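Local coordinates for protein cytosine deaminase (Klebsiella pneumoniae, PDB 4R85) that catalyses the hydrolytic deamination of cytosine and probably of 5-methylcytosine, which would give thymine, at an iron(II) site, at residues Thr75-Ile80 with Pro179-Thr184; Leu198-Gly203 with Arg231-Gln236; Ala388-Ser393 with Val399-Glu404. One frame throughout, in Å; residues are numbered along the deposited sequence.

In the fold
All three contacts belong to one amidohydrolase chain, but they serve different parts of it. Interaction 1 is the one at the active site: L76 of 75-80 packs against 5-methylcytosine, and its side chain is about 7 Å from the iron(II) ion. Interaction 2 (198-203 with 231-236) has its centre 25 Å from that of interaction 1, with nearest atoms about 11 Å apart; helix 185-202 connects the two, since it begins just after 179-184 and carries 198-202. Interaction 3 (388-393 with 399-404), a hairpin at the dimer interface, lies across the chain's centre from both, its centre 39 Å from that of interaction 1 and 37 Å from that of interaction 2.

Interaction 1 of 3, residues Thr75-Ile80 with Pro179-Thr184; sequences TLFEGI and PHYENT. With 17E (5-methylcytosine), chain G.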
ATOM      1  N   THR A  75     -13.048   2.546  14.052  1.00 16.13           N
ATOM      2  CA  THR A  75     -12.251   2.658  15.273  1.00 15.26           C
ATOM      3  C   THR A  75     -12.026   1.308  15.945  1.00 16.57           C
ATOM      4  O   THR A  75     -12.786   0.350  15.727  1.00 16.45           O
ATOM      5  CB  THR A  75     -12.873   3.614  16.313  1.00 17.13           C
ATOM      6  OG1 THR A  75     -14.149   3.111  16.743  1.00 17.47           O
ATOM      7  CG2 THR A  75     -13.060   5.007  15.729  1.00 20.22           C
ATOM      8  N   LEU A  76     -10.963   1.247  16.742  1.00 13.78           N
ATOM      9  CA  LEU A  76     -10.668   0.080  17.560  1.00 15.94           C
ATOM     10  C   LEU A  76     -11.876  -0.251  18.430  1.00 11.93           C
ATOM     11  O   LEU A  76     -12.280  -1.407  18.542  1.00 13.34           O
ATOM     12  CB  LEU A  76      -9.466   0.363  18.464  1.00 14.74           C
ATOM     13  CG  LEU A  76      -9.161  -0.708  19.503  1.00 16.08           C
ATOM     14  CD1 LEU A  76      -8.789  -2.020  18.811  1.00 16.75           C
ATOM     15  CD2 LEU A  76      -8.044  -0.250  20.456  1.00 19.89           C
ATOM     16  N   PHE A  77     -12.452   0.776  19.045  1.00 13.86           N
ATOM     17  CA  PHE A  77     -13.495   0.550  20.049  1.00 17.76           C
ATOM     18  C   PHE A  77     -14.811   0.062  19.468  1.00 17.96           C
ATOM     19  O   PHE A  77     -15.429  -0.841  20.033  1.00 14.62           O
ATOM     20  CB  PHE A  77     -13.697   1.791  20.921  1.00 20.35           C
ATOM     21  CG  PHE A  77     -12.412   2.321  21.499  1.00 24.80           C
ATOM     22  CD1 PHE A  77     -11.954   3.590  21.178  1.00 29.98           C
ATOM     23  CD2 PHE A  77     -11.636   1.522  22.326  1.00 30.04           C
ATOM     24  CE1 PHE A  77     -10.751   4.062  21.697  1.00 31.00           C
ATOM     25  CE2 PHE A  77     -10.441   1.984  22.844  1.00 30.25           C
ATOM     26  CZ  PHE A  77      -9.998   3.259  22.528  1.00 31.48           C
ATOM     27  N   GLU A  78     -15.249   0.639  18.354  1.00 20.99           N
ATOM     28  CA  GLU A  78     -16.430   0.095  17.685  1.00 17.77           C
ATOM     29  C   GLU A  78     -16.126  -1.327  17.203  1.00 17.45           C
ATOM     30  O   GLU A  78     -16.983  -2.192  17.250  1.00 18.64           O
ATOM     31  CB  GLU A  78     -16.915   0.976  16.528  1.00 17.33           C
ATOM     32  CG  GLU A  78     -18.182   0.403  15.879  1.00 16.83           C
ATOM     33  CD  GLU A  78     -18.827   1.303  14.843  1.00 23.88           C
ATOM     34  OE1 GLU A  78     -19.758   0.815  14.169  1.00 22.74           O
ATOM     35  OE2 GLU A  78     -18.435   2.485  14.710  1.00 19.15           O
ATOM     36  N   GLY A  79     -14.888  -1.570  16.775  1.00 15.60           N
ATOM     37  CA  GLY A  79     -14.493  -2.898  16.348  1.00 15.70           C
ATOM     38  C   GLY A  79     -14.735  -3.936  17.432  1.00 20.44           C
ATOM     39  O   GLY A  79     -15.266  -5.020  17.168  1.00 18.36           O
ATOM     40  N   ILE A  80     -14.347  -3.597  18.656  1.00 13.46           N
ATOM     41  CA  ILE A  80     -14.562  -4.473  19.805  1.00 13.37           C
ATOM     42  C   ILE A  80     -16.054  -4.685  20.068  1.00 15.13           C
ATOM     43  O   ILE A  80     -16.499  -5.800  20.350  1.00 17.60           O
ATOM     44  CB  ILE A  80     -13.879  -3.901  21.061  1.00 14.53           C
ATOM     45  CG1 ILE A  80     -12.363  -3.877  20.852  1.00 16.55           C
ATOM     46  CG2 ILE A  80     -14.274  -4.717  22.313  1.00 17.67           C
ATOM     47  CD1 ILE A  80     -11.603  -3.022  21.863  1.00 18.52           C
ATOM     48  N   PRO A 179      -3.359  -4.048  28.174  1.00 12.43           N
ATOM     49  CA  PRO A 179      -3.340  -3.158  29.340  1.00  9.77           C
ATOM     50  C   PRO A 179      -3.945  -1.787  29.076  1.00 10.52           C
ATOM     51  O   PRO A 179      -4.566  -1.235  29.982  1.00 11.95           O
ATOM     52  CB  PRO A 179      -1.839  -3.028  29.668  1.00 15.52           C
ATOM     53  CG  PRO A 179      -1.126  -3.454  28.421  1.00 18.36           C
ATOM     54  CD  PRO A 179      -2.006  -4.529  27.846  1.00 13.85           C
ATOM     55  N   HIS A 180      -3.779  -1.246  27.867  1.00 12.33           N
ATOM     56  CA  HIS A 180      -4.341   0.071  27.554  1.00 14.48           C
ATOM     57  C   HIS A 180      -5.872   0.066  27.545  1.00 17.01           C
ATOM     58  O   HIS A 180      -6.506   1.126  27.631  1.00 18.51           O
ATOM     59  CB  HIS A 180      -3.816   0.570  26.202  1.00 15.27           C
ATOM     60  CG  HIS A 180      -4.271  -0.261  25.049  1.00 13.84           C
ATOM     61  ND1 HIS A 180      -3.662  -1.448  24.709  1.00 20.97           N
ATOM     62  CD2 HIS A 180      -5.297  -0.098  24.178  1.00 13.76           C
ATOM     63  CE1 HIS A 180      -4.288  -1.982  23.676  1.00 17.35           C
ATOM     64  NE2 HIS A 180      -5.282  -1.185  23.333  1.00 12.12           N
ATOM     65  N   TYR A 181      -6.475  -1.118  27.445  1.00 13.83           N
ATOM     66  CA  TYR A 181      -7.944  -1.214  27.405  1.00 16.62           C
ATOM     67  C   TYR A 181      -8.563  -1.502  28.773  1.00 18.99           C
ATOM     68  O   TYR A 181      -9.779  -1.401  28.936  1.00 14.47           O
ATOM     69  CB  TYR A 181      -8.399  -2.261  26.375  1.00 14.17           C
ATOM     70  CG  TYR A 181      -9.884  -2.262  26.062  1.00 18.76           C
ATOM     71  CD1 TYR A 181     -10.668  -3.375  26.348  1.00 24.03           C
ATOM     72  CD2 TYR A 181     -10.498  -1.163  25.475  1.00 21.91           C
ATOM     73  CE1 TYR A 181     -12.019  -3.399  26.066  1.00 25.66           C
ATOM     74  CE2 TYR A 181     -11.866  -1.174  25.190  1.00 25.31           C
ATOM     75  CZ  TYR A 181     -12.617  -2.300  25.486  1.00 27.42           C
ATOM     76  OH  TYR A 181     -13.972  -2.338  25.220  1.00 31.16           O
ATOM     77  N   GLU A 182      -7.742  -1.843  29.764  1.00 15.16           N
ATOM     78  CA  GLU A 182      -8.274  -2.045  31.117  1.00 15.56           C
ATOM     79  C   GLU A 182      -8.905  -0.740  31.622  1.00 15.61           C
ATOM     80  O   GLU A 182      -8.506   0.358  31.214  1.00 15.42           O
ATOM     81  CB  GLU A 182      -7.191  -2.532  32.081  1.00 14.44           C
ATOM     82  CG  GLU A 182      -6.414  -3.764  31.577  1.00 13.60           C
ATOM     83  CD  GLU A 182      -7.179  -5.067  31.731  1.00 18.32           C
ATOM     84  OE1 GLU A 182      -6.675  -6.103  31.238  1.00 18.72           O
ATOM     85  OE2 GLU A 182      -8.274  -5.066  32.346  1.00 19.70           O
ATOM     86  N   ASN A 183      -9.877  -0.873  32.513  1.00 12.48           N
ATOM     87  CA  ASN A 183     -10.756   0.239  32.883  1.00 13.67           C
ATOM     88  C   ASN A 183     -10.057   1.400  33.599  1.00 16.85           C
ATOM     89  O   ASN A 183     -10.503   2.544  33.509  1.00 16.28           O
ATOM     90  CB  ASN A 183     -11.932  -0.263  33.730  1.00 11.85           C
ATOM     91  CG  ASN A 183     -12.943  -1.064  32.921  1.00 23.24           C
ATOM     92  OD1 ASN A 183     -12.942  -1.033  31.689  1.00 22.61           O
ATOM     93  ND2 ASN A 183     -13.822  -1.781  33.619  1.00 18.18           N
ATOM     94  N   THR A 184      -8.996   1.101  34.344  1.00 11.23           N
ATOM     95  CA  THR A 184      -8.226   2.150  35.010  1.00 11.95           C
ATOM     96  C   THR A 184      -6.747   1.898  34.776  1.00 12.11           C
ATOM     97  O   THR A 184      -6.340   0.778  34.451  1.00 12.39           O
ATOM     98  CB  THR A 184      -8.462   2.201  36.534  1.00 16.93           C
ATOM     99  OG1 THR A 184      -7.919   1.025  37.158  1.00 13.91           O
ATOM    100  CG2 THR A 184      -9.931   2.311  36.851  1.00 12.51           C
TER
HETATM  101  N1  17E G 501      -8.542  -6.389  18.733  1.00 12.92           N
HETATM  102  C2  17E G 501      -7.727  -5.414  19.135  1.00 13.67           C
HETATM  103  O2  17E G 501      -7.754  -5.011  20.446  1.00 13.81           O
HETATM  104  N3  17E G 501      -6.875  -4.820  18.293  1.00 15.01           N
HETATM  105  C4  17E G 501      -6.827  -5.192  17.002  1.00 19.47           C
HETATM  106  N4  17E G 501      -5.915  -4.548  16.111  1.00 20.70           N
HETATM  107  C5  17E G 501      -7.661  -6.209  16.535  1.00 13.49           C
HETATM  108  C6  17E G 501      -8.526  -6.803  17.450  1.00 14.79           C
HETATM  109  CM5 17E G 501      -7.616  -6.637  15.103  1.00 14.00           C
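No hydrogen bond crosses between L76, F77 and I80 on one side and H180 and Y181 on the other; I80, F77 and L76 share the contact, with I80 CD1 over the Y181 ring. That methyl sits 4.0 Å from the ring centroid, 20° off its normal, in a CH-pi contact displaced toward the ring's rim. The other branch, I80 CG2, reaches the end of the same side chain, 3.8 Å from Y181 OH. Y181 gets there with CG anti to its backbone N (chi1 -169°), which carries the phenol out toward the helix.

The F77 and Y181 side chains run past one another, pointing opposite ways. F77 CD2 and Y181 CE2 are 3.9 Å apart, and the tyrosine carbon lies at the edge of the phenylalanine ring, near its plane. L76 divides its two methyls between protein and ligand. CD2 comes up to the edge of the H180 imidazole, 4.1 Å from NE2, while CD1 lies 3.4 Å from N3 of 5-methylcytosine, above the plane of the base but out beyond its rim, beside N3 and O2.

The helix carrying these residues starts at T75, its N-cap, whose OG1 accepts a hydrogen bond from E78 N at 3.1 Å. The next residue, L76, accepts a hydrogen bond at its O from the indole of W314, another residue of the pocket. D308, Q151 and E212 hydrogen-bond the base itself, while L76 supplies one of its apolar contacts. Helix 76-87 and the loop after strand 174-175 thus meet beside the substrate, at the ligand pocket of a metal-dependent amidohydrolase TIM barrel.

Interaction 2 of 3, residues Leu198-Gly203 with Arg231-Gln236; sequences LAQRYG and RGMGAQ
With chi1 at -68° and the chain extended from CG to NE, R231 runs out across Q200 at a slant, and Q200 is itself extended beyond CG. This brings R231 NH1 to 2.8 Å from Q200 OE1. The hydrogen bond is bent, with an angle of 134° at the hydrogen; the amide and guanidinium planes are turned 66° apart, and each partner is tilted out of the other's plane. OE1 also lies against the arginine's methylenes, 3.4 Å from R231 CD, and Q200 NE2 approaches R231 CB.

Beside this polar pair, M233 reaches in from the loop. Its SD meets Q200 CG at 3.4 Å, and a bend at chi3 turns the methyl toward the helix, where M233 CE touches A199 CB at 4.1 Å. A199 in turn packs on V206 of strand 205-209.

R231 has further partners in D197 and E227, both through salt bridges, which would hold its guanidinium in place. G232, with positive phi, ends helix 220-231 in a Schellman motif and turns the chain toward M233. The contact ties two successive outer helices together where helix 220-231 gives way to the following strand 237-240, as in the beta-alpha repeats of a TIM barrel.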
ATOM      1  N   LEU A 198       1.854 -15.320  34.977  1.00 16.44           N
ATOM      2  CA  LEU A 198       1.264 -16.448  34.260  1.00 13.67           C
ATOM      3  C   LEU A 198       2.264 -17.079  33.281  1.00 13.68           C
ATOM      4  O   LEU A 198       2.495 -18.282  33.313  1.00 15.55           O
ATOM      5  CB  LEU A 198       0.005 -15.990  33.507  1.00 16.06           C
ATOM      6  CG  LEU A 198      -0.850 -17.068  32.832  1.00 15.36           C
ATOM      7  CD1 LEU A 198      -1.400 -18.061  33.852  1.00 15.99           C
ATOM      8  CD2 LEU A 198      -1.989 -16.412  32.014  1.00 13.35           C
ATOM      9  N   ALA A 199       2.853 -16.267  32.413  1.00 14.58           N
ATOM     10  CA  ALA A 199       3.838 -16.766  31.450  1.00 13.19           C
ATOM     11  C   ALA A 199       5.016 -17.447  32.131  1.00 13.69           C
ATOM     12  O   ALA A 199       5.490 -18.486  31.666  1.00 16.82           O
ATOM     13  CB  ALA A 199       4.329 -15.651  30.567  1.00 12.61           C
ATOM     14  N   GLN A 200       5.490 -16.874  33.234  1.00 17.02           N
ATOM     15  CA  GLN A 200       6.619 -17.484  33.949  1.00 24.36           C
ATOM     16  C   GLN A 200       6.246 -18.791  34.615  1.00 26.31           C
ATOM     17  O   GLN A 200       7.027 -19.742  34.618  1.00 22.32           O
ATOM     18  CB  GLN A 200       7.193 -16.539  35.005  1.00 24.64           C
ATOM     19  CG  GLN A 200       8.222 -15.592  34.471  1.00 27.38           C
ATOM     20  CD  GLN A 200       9.111 -15.023  35.560  1.00 22.93           C
ATOM     21  OE1 GLN A 200       8.645 -14.329  36.464  1.00 20.68           O
ATOM     22  NE2 GLN A 200      10.398 -15.312  35.476  1.00 28.38           N
ATOM     23  N   ARG A 201       5.056 -18.838  35.203  1.00 19.97           N
ATOM     24  CA  ARG A 201       4.625 -20.035  35.906  1.00 20.44           C
ATOM     25  C   ARG A 201       4.434 -21.228  34.962  1.00 20.85           C
ATOM     26  O   ARG A 201       4.711 -22.367  35.332  1.00 23.21           O
ATOM     27  CB  ARG A 201       3.357 -19.768  36.716  1.00 22.87           C
ATOM     28  CG  ARG A 201       2.821 -21.008  37.395  1.00 30.18           C
ATOM     29  CD  ARG A 201       2.320 -20.708  38.784  1.00 45.00           C
ATOM     30  NE  ARG A 201       1.960 -21.930  39.498  1.00 53.46           N
ATOM     31  CZ  ARG A 201       1.281 -21.945  40.640  1.00 58.91           C
ATOM     32  NH1 ARG A 201       0.890 -20.803  41.189  1.00 60.60           N
ATOM     33  NH2 ARG A 201       0.988 -23.098  41.228  1.00 58.98           N
ATOM     34  N   TYR A 202       3.994 -20.961  33.735  1.00 18.31           N
ATOM     35  CA  TYR A 202       3.738 -22.031  32.769  1.00 19.75           C
ATOM     36  C   TYR A 202       4.802 -22.105  31.664  1.00 19.36           C
ATOM     37  O   TYR A 202       4.690 -22.914  30.752  1.00 19.33           O
ATOM     38  CB  TYR A 202       2.355 -21.867  32.131  1.00 22.38           C
ATOM     39  CG  TYR A 202       1.179 -22.134  33.056  1.00 22.10           C
ATOM     40  CD1 TYR A 202       0.653 -21.126  33.861  1.00 20.98           C
ATOM     41  CD2 TYR A 202       0.576 -23.390  33.104  1.00 16.58           C
ATOM     42  CE1 TYR A 202      -0.431 -21.365  34.705  1.00 18.27           C
ATOM     43  CE2 TYR A 202      -0.514 -23.635  33.947  1.00 19.26           C
ATOM     44  CZ  TYR A 202      -1.006 -22.619  34.744  1.00 23.04           C
ATOM     45  OH  TYR A 202      -2.091 -22.855  35.578  1.00 23.82           O
ATOM     46  N   GLY A 203       5.824 -21.262  31.747  1.00 20.39           N
ATOM     47  CA  GLY A 203       6.908 -21.272  30.772  1.00 21.07           C
ATOM     48  C   GLY A 203       6.474 -20.977  29.344  1.00 19.90           C
ATOM     49  O   GLY A 203       6.848 -21.694  28.414  1.00 19.88           O
ATOM     50  N   ARG A 231      12.869 -10.066  34.905  1.00 18.75           N
ATOM     51  CA  ARG A 231      12.630 -11.505  34.927  1.00 18.23           C
ATOM     52  C   ARG A 231      13.585 -12.243  33.988  1.00 19.50           C
ATOM     53  O   ARG A 231      13.647 -13.466  33.992  1.00 20.10           O
ATOM     54  CB  ARG A 231      11.169 -11.803  34.570  1.00 18.45           C
ATOM     55  CG  ARG A 231      10.164 -11.343  35.621  1.00 14.62           C
ATOM     56  CD  ARG A 231       8.784 -11.228  35.003  1.00 17.32           C
ATOM     57  NE  ARG A 231       7.833 -10.482  35.838  1.00 16.05           N
ATOM     58  CZ  ARG A 231       6.850 -11.031  36.548  1.00 17.42           C
ATOM     59  NH1 ARG A 231       6.672 -12.343  36.546  1.00 14.87           N
ATOM     60  NH2 ARG A 231       6.029 -10.254  37.253  1.00 15.30           N
ATOM     61  N   GLY A 232      14.331 -11.491  33.185  1.00 20.24           N
ATOM     62  CA  GLY A 232      15.273 -12.073  32.248  1.00 16.23           C
ATOM     63  C   GLY A 232      14.601 -12.793  31.090  1.00 21.53           C
ATOM     64  O   GLY A 232      15.143 -13.753  30.547  1.00 21.61           O
ATOM     65  N   MET A 233      13.420 -12.333  30.691  1.00 17.86           N
ATOM     66  CA  MET A 233      12.688 -13.035  29.638  1.00 20.17           C
ATOM     67  C   MET A 233      12.470 -12.213  28.366  1.00 22.92           C
ATOM     68  O   MET A 233      11.547 -12.483  27.602  1.00 20.63           O
ATOM     69  CB  MET A 233      11.365 -13.618  30.180  1.00 24.92           C
ATOM     70  CG  MET A 233      10.518 -12.676  31.008  1.00 33.58           C
ATOM     71  SD  MET A 233       9.179 -13.509  31.932  1.00 26.98           S
ATOM     72  CE  MET A 233       8.226 -14.236  30.598  1.00 25.58           C
ATOM     73  N   GLY A 234      13.332 -11.226  28.122  1.00 19.80           N
ATOM     74  CA  GLY A 234      13.130 -10.331  26.990  1.00 19.65           C
ATOM     75  C   GLY A 234      12.938 -10.989  25.632  1.00 14.57           C
ATOM     76  O   GLY A 234      12.040 -10.617  24.879  1.00 16.01           O
ATOM     77  N   ALA A 235      13.781 -11.966  25.314  1.00 14.48           N
ATOM     78  CA  ALA A 235      13.695 -12.670  24.032  1.00 17.65           C
ATOM     79  C   ALA A 235      12.325 -13.341  23.833  1.00 17.66           C
ATOM     80  O   ALA A 235      11.875 -13.536  22.703  1.00 20.44           O
ATOM     81  CB  ALA A 235      14.821 -13.703  23.914  1.00 23.16           C
ATOM     82  N   GLN A 236      11.664 -13.669  24.934  1.00 12.81           N
ATOM     83  CA  GLN A 236      10.388 -14.383  24.888  1.00 14.74           C
ATOM     84  C   GLN A 236       9.192 -13.433  24.911  1.00 17.19           C
ATOM     85  O   GLN A 236       8.043 -13.875  24.984  1.00 15.18           O
ATOM     86  CB  GLN A 236      10.280 -15.359  26.061  1.00 17.03           C
ATOM     87  CG  GLN A 236      11.221 -16.563  25.972  1.00 21.06           C
ATOM     88  CD  GLN A 236      12.659 -16.206  26.268  1.00 35.49           C
ATOM     89  OE1 GLN A 236      12.954 -15.523  27.251  1.00 41.70           O
ATOM     90  NE2 GLN A 236      13.568 -16.659  25.412  1.00 35.14           N
TER

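Interaction 3 of 3, residues Ala388-Ser393 with Val399-Glu404; sequences ARVLTS and VILQRE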
ATOM      1  N   ALA A 388       6.724  -8.911  -5.755  1.00 20.83           N
ATOM      2  CA  ALA A 388       7.096 -10.153  -6.434  1.00 20.44           C
ATOM      3  C   ALA A 388       6.243 -11.345  -6.019  1.00 20.06           C
ATOM      4  O   ALA A 388       6.000 -11.569  -4.835  1.00 19.46           O
ATOM      5  CB  ALA A 388       8.582 -10.461  -6.220  1.00 17.39           C
ATOM      6  N   ARG A 389       5.795 -12.098  -7.014  1.00 20.56           N
ATOM      7  CA  ARG A 389       5.000 -13.290  -6.788  1.00 19.48           C
ATOM      8  C   ARG A 389       5.855 -14.413  -6.219  1.00 18.95           C
ATOM      9  O   ARG A 389       7.040 -14.533  -6.540  1.00 19.24           O
ATOM     10  CB  ARG A 389       4.351 -13.725  -8.104  1.00 26.79           C
ATOM     11  CG  ARG A 389       3.390 -12.686  -8.663  1.00 43.00           C
ATOM     12  CD  ARG A 389       3.278 -12.753 -10.182  1.00 54.30           C
ATOM     13  NE  ARG A 389       2.139 -13.551 -10.635  1.00 58.82           N
ATOM     14  CZ  ARG A 389       2.226 -14.810 -11.052  1.00 54.81           C
ATOM     15  NH1 ARG A 389       3.402 -15.423 -11.070  1.00 42.97           N
ATOM     16  NH2 ARG A 389       1.137 -15.457 -11.449  1.00 56.08           N
ATOM     17  N   VAL A 390       5.252 -15.230  -5.367  1.00 18.38           N
ATOM     18  CA  VAL A 390       5.918 -16.420  -4.865  1.00 19.48           C
ATOM     19  C   VAL A 390       5.728 -17.515  -5.896  1.00 22.99           C
ATOM     20  O   VAL A 390       4.601 -17.966  -6.137  1.00 19.90           O
ATOM     21  CB  VAL A 390       5.327 -16.875  -3.527  1.00 17.50           C
ATOM     22  CG1 VAL A 390       5.885 -18.243  -3.135  1.00 17.30           C
ATOM     23  CG2 VAL A 390       5.596 -15.824  -2.443  1.00 17.37           C
ATOM     24  N   LEU A 391       6.828 -17.934  -6.513  1.00 18.00           N
ATOM     25  CA  LEU A 391       6.756 -18.893  -7.602  1.00 19.43           C
ATOM     26  C   LEU A 391       6.750 -20.332  -7.093  1.00 24.37           C
ATOM     27  O   LEU A 391       6.139 -21.209  -7.697  1.00 25.59           O
ATOM     28  CB  LEU A 391       7.930 -18.692  -8.558  1.00 24.76           C
ATOM     29  CG  LEU A 391       7.964 -17.373  -9.330  1.00 25.51           C
ATOM     30  CD1 LEU A 391       9.109 -17.406 -10.311  1.00 24.88           C
ATOM     31  CD2 LEU A 391       6.642 -17.112 -10.055  1.00 21.88           C
ATOM     32  N   THR A 392       7.453 -20.571  -5.991  1.00 22.33           N
ATOM     33  CA  THR A 392       7.529 -21.904  -5.413  1.00 23.19           C
ATOM     34  C   THR A 392       7.597 -21.788  -3.903  1.00 21.65           C
ATOM     35  O   THR A 392       8.302 -20.935  -3.375  1.00 22.91           O
ATOM     36  CB  THR A 392       8.778 -22.659  -5.907  1.00 28.24           C
ATOM     37  OG1 THR A 392       8.863 -22.572  -7.336  1.00 33.83           O
ATOM     38  CG2 THR A 392       8.710 -24.124  -5.499  1.00 29.57           C
ATOM     39  N   SER A 393       6.831 -22.622  -3.210  1.00 19.90           N
ATOM     40  CA  SER A 393       6.942 -22.724  -1.765  1.00 20.64           C
ATOM     41  C   SER A 393       7.285 -24.160  -1.436  1.00 21.93           C
ATOM     42  O   SER A 393       6.582 -25.085  -1.848  1.00 20.12           O
ATOM     43  CB  SER A 393       5.644 -22.320  -1.072  1.00 20.92           C
ATOM     44  OG  SER A 393       5.796 -22.332   0.339  1.00 20.56           O
ATOM     45  N   VAL A 399       7.564 -29.546  -2.509  1.00 30.68           N
ATOM     46  CA  VAL A 399       6.860 -28.399  -3.072  1.00 25.23           C
ATOM     47  C   VAL A 399       5.394 -28.429  -2.651  1.00 24.73           C
ATOM     48  O   VAL A 399       4.698 -29.408  -2.896  1.00 25.53           O
ATOM     49  CB  VAL A 399       6.927 -28.388  -4.604  1.00 30.10           C
ATOM     50  CG1 VAL A 399       6.254 -27.134  -5.142  1.00 26.15           C
ATOM     51  CG2 VAL A 399       8.369 -28.477  -5.073  1.00 33.21           C
ATOM     52  N   ILE A 400       4.926 -27.366  -2.005  1.00 20.61           N
ATOM     53  CA  ILE A 400       3.524 -27.308  -1.595  1.00 23.81           C
ATOM     54  C   ILE A 400       2.761 -26.249  -2.376  1.00 26.96           C
ATOM     55  O   ILE A 400       1.538 -26.136  -2.262  1.00 24.88           O
ATOM     56  CB  ILE A 400       3.372 -27.057  -0.081  1.00 24.28           C
ATOM     57  CG1 ILE A 400       3.927 -25.682   0.296  1.00 28.01           C
ATOM     58  CG2 ILE A 400       4.049 -28.169   0.711  1.00 23.57           C
ATOM     59  CD1 ILE A 400       3.577 -25.240   1.708  1.00 27.42           C
ATOM     60  N   LEU A 401       3.490 -25.474  -3.172  1.00 27.35           N
ATOM     61  CA  LEU A 401       2.883 -24.479  -4.049  1.00 25.50           C
ATOM     62  C   LEU A 401       3.782 -24.225  -5.250  1.00 24.66           C
ATOM     63  O   LEU A 401       4.989 -24.071  -5.112  1.00 22.81           O
ATOM     64  CB  LEU A 401       2.636 -23.164  -3.301  1.00 24.79           C
ATOM     65  CG  LEU A 401       2.097 -21.960  -4.092  1.00 26.79           C
ATOM     66  CD1 LEU A 401       1.303 -21.053  -3.167  1.00 25.12           C
ATOM     67  CD2 LEU A 401       3.197 -21.142  -4.797  1.00 20.92           C
ATOM     68  N   GLN A 402       3.171 -24.156  -6.423  1.00 20.49           N
ATOM     69  CA  GLN A 402       3.881 -23.813  -7.640  1.00 26.37           C
ATOM     70  C   GLN A 402       3.016 -22.871  -8.469  1.00 30.87           C
ATOM     71  O   GLN A 402       1.884 -23.203  -8.842  1.00 33.10           O
ATOM     72  CB  GLN A 402       4.225 -25.068  -8.443  1.00 31.70           C
ATOM     73  CG  GLN A 402       5.044 -24.787  -9.692  1.00 39.22           C
ATOM     74  CD  GLN A 402       6.390 -24.174  -9.365  1.00 46.02           C
ATOM     75  OE1 GLN A 402       7.070 -24.617  -8.440  1.00 49.10           O
ATOM     76  NE2 GLN A 402       6.775 -23.139 -10.111  1.00 47.35           N
ATOM     77  N   ARG A 403       3.559 -21.688  -8.731  1.00 24.59           N
ATOM     78  CA  ARG A 403       2.916 -20.688  -9.559  1.00 28.46           C
ATOM     79  C   ARG A 403       3.702 -20.586 -10.850  1.00 34.60           C
ATOM     80  O   ARG A 403       4.926 -20.714 -10.849  1.00 39.64           O
ATOM     81  CB  ARG A 403       2.967 -19.332  -8.855  1.00 32.91           C
ATOM     82  CG  ARG A 403       1.655 -18.595  -8.769  1.00 28.54           C
ATOM     83  CD  ARG A 403       1.865 -17.232  -8.109  1.00 28.89           C
ATOM     84  NE  ARG A 403       0.789 -16.877  -7.188  1.00 26.55           N
ATOM     85  CZ  ARG A 403       0.847 -17.027  -5.867  1.00 27.03           C
ATOM     86  NH1 ARG A 403       1.942 -17.522  -5.288  1.00 21.40           N
ATOM     87  NH2 ARG A 403      -0.188 -16.671  -5.118  1.00 21.81           N
ATOM     88  N   GLU A 404       3.011 -20.357 -11.958  1.00 35.44           N
ATOM     89  CA  GLU A 404       3.704 -20.098 -13.205  1.00 37.24           C
ATOM     90  C   GLU A 404       4.158 -18.647 -13.224  1.00 33.43           C
ATOM     91  O   GLU A 404       3.520 -17.782 -12.619  1.00 37.61           O
ATOM     92  CB  GLU A 404       2.804 -20.401 -14.403  1.00 45.70           C
ATOM     93  CG  GLU A 404       2.771 -21.870 -14.793  1.00 58.98           C
ATOM     94  CD  GLU A 404       4.114 -22.370 -15.302  1.00 70.48           C
ATOM     95  OE1 GLU A 404       4.934 -21.538 -15.749  1.00 74.59           O
ATOM     96  OE2 GLU A 404       4.353 -23.598 -15.254  1.00 73.60           O
TER
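T392 and S393 pair with Q402 and L401 through the backbone of an antiparallel hairpin. S393 and L401 form a hydrogen-bonded pair, with S393 N to L401 O at 3.0 Å; T392 and Q402 form a non-hydrogen-bonded one. Next along, R403 N donates to L391 O at 2.8 Å. Two successive amides share S393 O: I400 N at 2.8 Å and, weakly, L401 N. Both residues face S393, which makes this a classic beta bulge. A second one lies on the other edge of strand 390-395, where L391 and T392 both face I374.

Side-chain hydrogen bonds add to the grip. T392 OG1 donates to Q402 OE1 at 2.9 Å. Q402 sets out with CG anti to N (chi1 -177°), then bends at chi2 (62°), which turns OE1 back to T392. Each arginine takes a carbonyl of the opposite segment: R389 NH1 meets E404 O at 2.8 Å, and R403 NH1 meets V390 O, also at 2.8 Å. The second bond lies in the carbonyl plane, on a lone pair, with V390 O close to the guanidinium plane as well. Between the two side chains, R403 CD lies over one face of the R389 guanidinium, whose plane is 74° from that of R403.

Apolar contacts are fewer: V390 CG1 meets L401 CD2 at 4.3 Å, and T392 CG2 touches V399 CG1. S393 CB packs on L401 CB at 3.8 Å.

A salt bridge joins R389 to E406 of the second subunit, which would partly offset the closeness of the two arginines, and Q402 and R403 pair with a strand of that subunit, continuing the sheet across the interface. Within the chain, strand 390-395 lies between strands 372-375 and 398-403, and helix 92-108 covers L401 through R107 and D108.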